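Local structure of AtFKBP42 (Arabidopsis thaliana, 2F4E) at residues K66-F71 with I156-T161; C70-R75 with Q93-V98. The protein belongs to the FKBP-type peptidyl-prolyl cis-trans isomerases, regulates cell elongation and orientation, and modulates the uptake of MRP transporter substrates into the vacuole. All coordinates share one frame; numbering follows the deposited sequence.

Contact 1. Residues K66-F71 with I156-T161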
loop_
_atom_site.group_PDB
_atom_site.type_symbol
_atom_site.label_atom_id
_atom_site.label_comp_id
_atom_site.label_asym_id
_atom_site.label_seq_id
_atom_site.Cartn_x
_atom_site.Cartn_y
_atom_site.Cartn_z
ATOM N N LYS A 66 -8.256 7.992 11.706
ATOM C CA LYS A 66 -9.194 7.189 10.943
ATOM C C LYS A 66 -10.024 8.157 10.114
ATOM O O LYS A 66 -10.280 9.291 10.536
ATOM C CB LYS A 66 -10.122 6.398 11.870
ATOM C CG LYS A 66 -9.398 5.583 12.923
ATOM C CD LYS A 66 -10.306 4.517 13.546
ATOM C CE LYS A 66 -11.460 5.125 14.353
ATOM N NZ LYS A 66 -12.210 4.045 15.069
ATOM N N TYR A 67 -10.435 7.718 8.933
ATOM C CA TYR A 67 -11.264 8.553 8.066
ATOM C C TYR A 67 -10.508 9.704 7.387
ATOM O O TYR A 67 -11.099 10.526 6.687
ATOM C CB TYR A 67 -12.451 9.102 8.872
ATOM C CG TYR A 67 -13.171 8.042 9.699
ATOM C CD1 TYR A 67 -13.172 6.699 9.300
ATOM C CD2 TYR A 67 -13.880 8.387 10.859
ATOM C CE1 TYR A 67 -13.855 5.721 10.026
ATOM C CE2 TYR A 67 -14.580 7.406 11.605
ATOM C CZ TYR A 67 -14.556 6.080 11.175
ATOM O OH TYR A 67 -15.216 5.095 11.871
ATOM N N SER A 68 -9.200 9.754 7.592
ATOM C CA SER A 68 -8.359 10.779 6.983
ATOM C C SER A 68 -8.212 10.609 5.462
ATOM O O SER A 68 -8.254 9.502 4.931
ATOM C CB SER A 68 -6.970 10.750 7.624
ATOM O OG SER A 68 -6.087 11.662 6.991
ATOM N N THR A 69 -8.047 11.721 4.760
ATOM C CA THR A 69 -7.842 11.688 3.317
ATOM C C THR A 69 -6.335 11.602 3.071
ATOM O O THR A 69 -5.550 12.411 3.584
ATOM C CB THR A 69 -8.398 12.952 2.639
ATOM O OG1 THR A 69 -9.825 12.948 2.743
ATOM C CG2 THR A 69 -8.010 12.991 1.175
ATOM N N CYS A 70 -5.933 10.618 2.285
ATOM C CA CYS A 70 -4.526 10.419 1.994
ATOM C C CYS A 70 -4.220 10.509 0.505
ATOM O O CYS A 70 -4.933 9.966 -0.337
ATOM C CB CYS A 70 -4.087 9.052 2.518
ATOM S SG CYS A 70 -4.791 8.603 4.140
ATOM N N PHE A 71 -3.143 11.211 0.195
ATOM C CA PHE A 71 -2.687 11.347 -1.178
ATOM C C PHE A 71 -1.405 10.547 -1.242
ATOM O O PHE A 71 -0.504 10.748 -0.422
ATOM C CB PHE A 71 -2.464 12.818 -1.505
ATOM C CG PHE A 71 -3.743 13.572 -1.686
ATOM C CD1 PHE A 71 -4.486 13.430 -2.855
ATOM C CD2 PHE A 71 -4.248 14.358 -0.661
ATOM C CE1 PHE A 71 -5.722 14.064 -2.999
ATOM C CE2 PHE A 71 -5.479 14.992 -0.794
ATOM C CZ PHE A 71 -6.219 14.844 -1.963
ATOM N N ILE A 156 2.022 11.125 0.063
ATOM C CA ILE A 156 2.242 12.531 -0.235
ATOM C C ILE A 156 1.774 13.346 0.979
ATOM O O ILE A 156 2.268 14.449 1.231
ATOM C CB ILE A 156 1.446 12.953 -1.499
ATOM C CG1 ILE A 156 1.940 12.153 -2.702
ATOM C CG2 ILE A 156 1.587 14.444 -1.743
ATOM C CD1 ILE A 156 1.313 12.541 -3.992
ATOM N N GLY A 157 0.823 12.793 1.723
ATOM C CA GLY A 157 0.315 13.475 2.900
ATOM C C GLY A 157 -1.157 13.230 3.133
ATOM O O GLY A 157 -1.842 12.750 2.234
ATOM N N PHE A 158 -1.624 13.542 4.343
ATOM C CA PHE A 158 -3.029 13.395 4.714
ATOM C C PHE A 158 -3.619 14.704 5.247
ATOM O O PHE A 158 -2.890 15.604 5.682
ATOM C CB PHE A 158 -3.247 12.296 5.762
ATOM C CG PHE A 158 -2.005 11.606 6.214
ATOM C CD1 PHE A 158 -1.142 12.230 7.100
ATOM C CD2 PHE A 158 -1.724 10.296 5.791
ATOM C CE1 PHE A 158 -0.014 11.571 7.576
ATOM C CE2 PHE A 158 -0.589 9.613 6.261
ATOM C CZ PHE A 158 0.269 10.263 7.159
ATOM N N ASP A 159 -4.942 14.812 5.227
ATOM C CA ASP A 159 -5.567 16.046 5.671
ATOM C C ASP A 159 -5.898 16.117 7.157
ATOM O O ASP A 159 -6.084 17.203 7.700
ATOM C CB ASP A 159 -6.818 16.329 4.826
ATOM C CG ASP A 159 -7.993 15.428 5.177
ATOM O OD1 ASP A 159 -7.784 14.358 5.781
ATOM O OD2 ASP A 159 -9.139 15.796 4.836
ATOM N N GLU A 160 -5.949 14.968 7.821
ATOM C CA GLU A 160 -6.275 14.934 9.245
ATOM C C GLU A 160 -5.324 14.003 10.006
ATOM O O GLU A 160 -5.287 12.791 9.760
ATOM C CB GLU A 160 -7.727 14.472 9.432
ATOM C CG GLU A 160 -8.276 14.672 10.837
ATOM C CD GLU A 160 -9.522 13.837 11.103
ATOM O OE1 GLU A 160 -10.533 13.981 10.379
ATOM O OE2 GLU A 160 -9.481 13.027 12.049
ATOM N N THR A 161 -4.550 14.567 10.927
ATOM C CA THR A 161 -3.585 13.767 11.687
ATOM C C THR A 161 -3.876 13.708 13.187
ATOM O O THR A 161 -4.532 14.597 13.727
ATOM C CB THR A 161 -2.154 14.304 11.494
ATOM O OG1 THR A 161 -1.271 13.634 12.398
ATOM C CG2 THR A 161 -2.093 15.796 11.770
#
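Ile156 and Gly157 both direct their backbone N-H at one acceptor, Phe71 O, making a classic beta bulge. Gly157 N lies in the carbonyl plane at 3.2 Å from Phe71 O, while Ile156 N approaches tilted out of it. Gly157 adopts phi 146°, a region open chiefly to glycine. Its own O receives Phe71 N at 2.9 Å in a nearly straight bond. Beyond the bulge Cys70 and Phe158 form an antiparallel non-hydrogen-bonded pair, and Cys70 SG meets the edge of the Phe158 ring, 3.9 Å from CD2. These residues join the start of strand 69-78 to the end of strand 149-158, neighbours in the antiparallel sheet of the FKBP fold. Just past the end of strand 149-158, at the start of 69-78, Asp159 grips Thr69 twice: its N bonds to Thr69 O, and its OD1 takes Thr69 N at 2.8 Å from above the carboxylate plane. The side chain turns back to do this, CG lying between the backbone N and the carbonyl carbon (chi1 74°). Ser68 OG donates to Glu160 O, 3.1 Å away. The Glu160 carboxylate finds its partner in Ser65, through OE2.

Contact 2. Residues C70-R75 with Q93-V98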
loop_
_atom_site.group_PDB
_atom_site.type_symbol
_atom_site.label_atom_id
_atom_site.label_comp_id
_atom_site.label_asym_id
_atom_site.label_seq_id
_atom_site.Cartn_x
_atom_site.Cartn_y
_atom_site.Cartn_z
ATOM N N CYS A 70 -5.933 10.618 2.285
ATOM C CA CYS A 70 -4.526 10.419 1.994
ATOM C C CYS A 70 -4.220 10.509 0.505
ATOM O O CYS A 70 -4.933 9.966 -0.337
ATOM C CB CYS A 70 -4.087 9.052 2.518
ATOM S SG CYS A 70 -4.791 8.603 4.140
ATOM N N PHE A 71 -3.143 11.211 0.195
ATOM C CA PHE A 71 -2.687 11.347 -1.178
ATOM C C PHE A 71 -1.405 10.547 -1.242
ATOM O O PHE A 71 -0.504 10.748 -0.422
ATOM C CB PHE A 71 -2.464 12.818 -1.505
ATOM C CG PHE A 71 -3.743 13.572 -1.686
ATOM C CD1 PHE A 71 -4.486 13.430 -2.855
ATOM C CD2 PHE A 71 -4.248 14.358 -0.661
ATOM C CE1 PHE A 71 -5.722 14.064 -2.999
ATOM C CE2 PHE A 71 -5.479 14.992 -0.794
ATOM C CZ PHE A 71 -6.219 14.844 -1.963
ATOM N N LEU A 72 -1.329 9.623 -2.197
ATOM C CA LEU A 72 -0.151 8.779 -2.294
ATOM C C LEU A 72 0.179 8.216 -3.673
ATOM O O LEU A 72 -0.669 8.141 -4.567
ATOM C CB LEU A 72 -0.294 7.619 -1.302
ATOM C CG LEU A 72 -1.399 6.615 -1.651
ATOM C CD1 LEU A 72 -0.785 5.335 -2.140
ATOM C CD2 LEU A 72 -2.254 6.348 -0.441
ATOM N N HIS A 73 1.442 7.835 -3.819
ATOM C CA HIS A 73 1.958 7.216 -5.030
ATOM C C HIS A 73 2.252 5.769 -4.642
ATOM O O HIS A 73 2.547 5.490 -3.483
ATOM C CB HIS A 73 3.266 7.870 -5.466
ATOM C CG HIS A 73 3.099 9.011 -6.406
ATOM N ND1 HIS A 73 2.331 8.924 -7.559
ATOM C CD2 HIS A 73 3.638 10.250 -6.422
ATOM C CE1 HIS A 73 2.411 10.051 -8.226
ATOM N NE2 HIS A 73 3.203 10.880 -7.558
ATOM N N TYR A 74 2.179 4.850 -5.596
ATOM C CA TYR A 74 2.483 3.461 -5.284
ATOM C C TYR A 74 2.599 2.543 -6.492
ATOM O O TYR A 74 2.072 2.828 -7.567
ATOM C CB TYR A 74 1.437 2.888 -4.321
ATOM C CG TYR A 74 0.154 2.407 -4.968
ATOM C CD1 TYR A 74 0.041 1.108 -5.469
ATOM C CD2 TYR A 74 -0.949 3.251 -5.081
ATOM C CE1 TYR A 74 -1.144 0.671 -6.060
ATOM C CE2 TYR A 74 -2.126 2.826 -5.665
ATOM C CZ TYR A 74 -2.229 1.539 -6.156
ATOM O OH TYR A 74 -3.405 1.126 -6.744
ATOM N N ARG A 75 3.325 1.449 -6.299
ATOM C CA ARG A 75 3.487 0.431 -7.328
ATOM C C ARG A 75 2.990 -0.849 -6.689
ATOM O O ARG A 75 3.101 -1.023 -5.474
ATOM C CB ARG A 75 4.949 0.257 -7.733
ATOM C CG ARG A 75 5.558 1.458 -8.412
ATOM C CD ARG A 75 6.938 1.123 -8.954
ATOM N NE ARG A 75 7.555 2.276 -9.598
ATOM C CZ ARG A 75 8.267 3.210 -8.977
ATOM N NH1 ARG A 75 8.483 3.138 -7.669
ATOM N NH2 ARG A 75 8.734 4.239 -9.670
ATOM N N GLN A 93 -0.080 9.949 -11.818
ATOM C CA GLN A 93 -1.408 10.150 -11.254
ATOM C C GLN A 93 -1.555 9.584 -9.842
ATOM O O GLN A 93 -2.072 8.483 -9.657
ATOM C CB GLN A 93 -2.457 9.511 -12.175
ATOM C CG GLN A 93 -3.917 9.735 -11.737
ATOM C CD GLN A 93 -4.388 11.169 -11.946
ATOM O OE1 GLN A 93 -4.568 11.612 -13.082
ATOM N NE2 GLN A 93 -4.581 11.905 -10.845
ATOM N N PRO A 94 -1.110 10.334 -8.821
ATOM C CA PRO A 94 -1.248 9.805 -7.463
ATOM C C PRO A 94 -2.723 9.624 -7.128
ATOM O O PRO A 94 -3.583 10.203 -7.788
ATOM C CB PRO A 94 -0.567 10.871 -6.609
ATOM C CG PRO A 94 -0.835 12.117 -7.356
ATOM C CD PRO A 94 -0.590 11.712 -8.800
ATOM N N ILE A 95 -3.024 8.807 -6.127
ATOM C CA ILE A 95 -4.418 8.594 -5.780
ATOM C C ILE A 95 -4.816 9.230 -4.472
ATOM O O ILE A 95 -3.978 9.653 -3.674
ATOM C CB ILE A 95 -4.782 7.089 -5.692
ATOM C CG1 ILE A 95 -3.911 6.395 -4.642
ATOM C CG2 ILE A 95 -4.631 6.442 -7.059
ATOM C CD1 ILE A 95 -4.454 5.055 -4.178
ATOM N N GLU A 96 -6.122 9.306 -4.278
ATOM C CA GLU A 96 -6.699 9.849 -3.063
ATOM C C GLU A 96 -7.372 8.669 -2.401
ATOM O O GLU A 96 -8.291 8.085 -2.958
ATOM C CB GLU A 96 -7.741 10.912 -3.389
ATOM C CG GLU A 96 -8.431 11.503 -2.176
ATOM C CD GLU A 96 -9.374 12.636 -2.544
ATOM O OE1 GLU A 96 -9.066 13.371 -3.508
ATOM O OE2 GLU A 96 -10.425 12.783 -1.882
ATOM N N LEU A 97 -6.901 8.313 -1.219
ATOM C CA LEU A 97 -7.448 7.187 -0.482
ATOM C C LEU A 97 -8.067 7.671 0.824
ATOM O O LEU A 97 -7.367 8.206 1.690
ATOM C CB LEU A 97 -6.327 6.196 -0.180
ATOM C CG LEU A 97 -6.685 4.930 0.600
ATOM C CD1 LEU A 97 -7.444 3.970 -0.294
ATOM C CD2 LEU A 97 -5.415 4.269 1.091
ATOM N N VAL A 98 -9.377 7.494 0.965
ATOM C CA VAL A 98 -10.046 7.910 2.193
ATOM C C VAL A 98 -10.137 6.706 3.127
ATOM O O VAL A 98 -10.906 5.774 2.893
ATOM C CB VAL A 98 -11.467 8.471 1.918
ATOM C CG1 VAL A 98 -12.143 8.854 3.219
ATOM C CG2 VAL A 98 -11.379 9.688 1.008
#
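Cys70 with Leu97 and Leu72 with Ile95 form antiparallel hydrogen-bonded pairs flanking the non-hydrogen-bonded pair Phe71-Glu96, and the two strand axes, 4.7 Å apart at their closest, make an angle of 136°. Four backbone bonds tie the strands; the shortest brings Leu97 N to within 2.7 Å of Cys70 O. On one face Leu72, Ile95 and Leu97 pack together. Leu72 and Ile95 run side by side in the same direction, CG of the first 3.9 Å from CG1 of the second, whereas Leu97 slants across Leu72 so that their CD2 methyls meet. Ile95 also reaches Tyr74, further along strand 69-78: its CD1 touches the edge of the Tyr74 ring, 3.5 Å from CE2, the two side chains crossing at roughly a right angle. The Tyr74 hydroxyl is hydrogen-bonded to Glu86. In the FKBP fold the antiparallel sheet wraps against a short helix, and here Val113 of helix 107-113 touches Cys70, Leu72 and Leu97, placing this face against the helix. The other face carries Phe71 and Glu96. Extended from CB outward, with CG anti to the backbone N (chi1 178°), Glu96 lies alongside the Phe71 ring; its OE1 comes 3.5 Å from Phe71 CE1, and the carboxylate and ring planes are 62° apart. At the start of 93-98, Pro94 makes a CH-pi contact, its CB lying over one face of the His73 imidazole, 3.7 Å from the centroid and shifted toward the rim. Pro94 CD also approaches His73 CE1 at 3.5 Å. The imidazole is further fixed by a hydrogen bond between ND1 and Thr88 OG1 and by stacking with Trp89.

In the fold
Contacts 1 and 2 share strand 69-78, with Cys70 and Phe71 in both, and their centres are about 10 Å apart. The first part of this strand lies between 95-98 and 149-158, so contact 2 joins it to a strand close in sequence and contact 1 to the last strand of the chain. Along the chain come 66-75, 93-98, helix 107-113, strand 121-126 and finally 156-161. The two also meet directly: Ile156 CD1 packs on Pro94 CB at 3.6 Å, and Thr69 CG2 on Glu96 CG at 3.7 Å. Contact 1 is at the surface; contact 2 is partly buried, its Cys70, Leu72 and Leu97 face lying against helix 107-113. Together they make one continuous piece of the FKBP sheet.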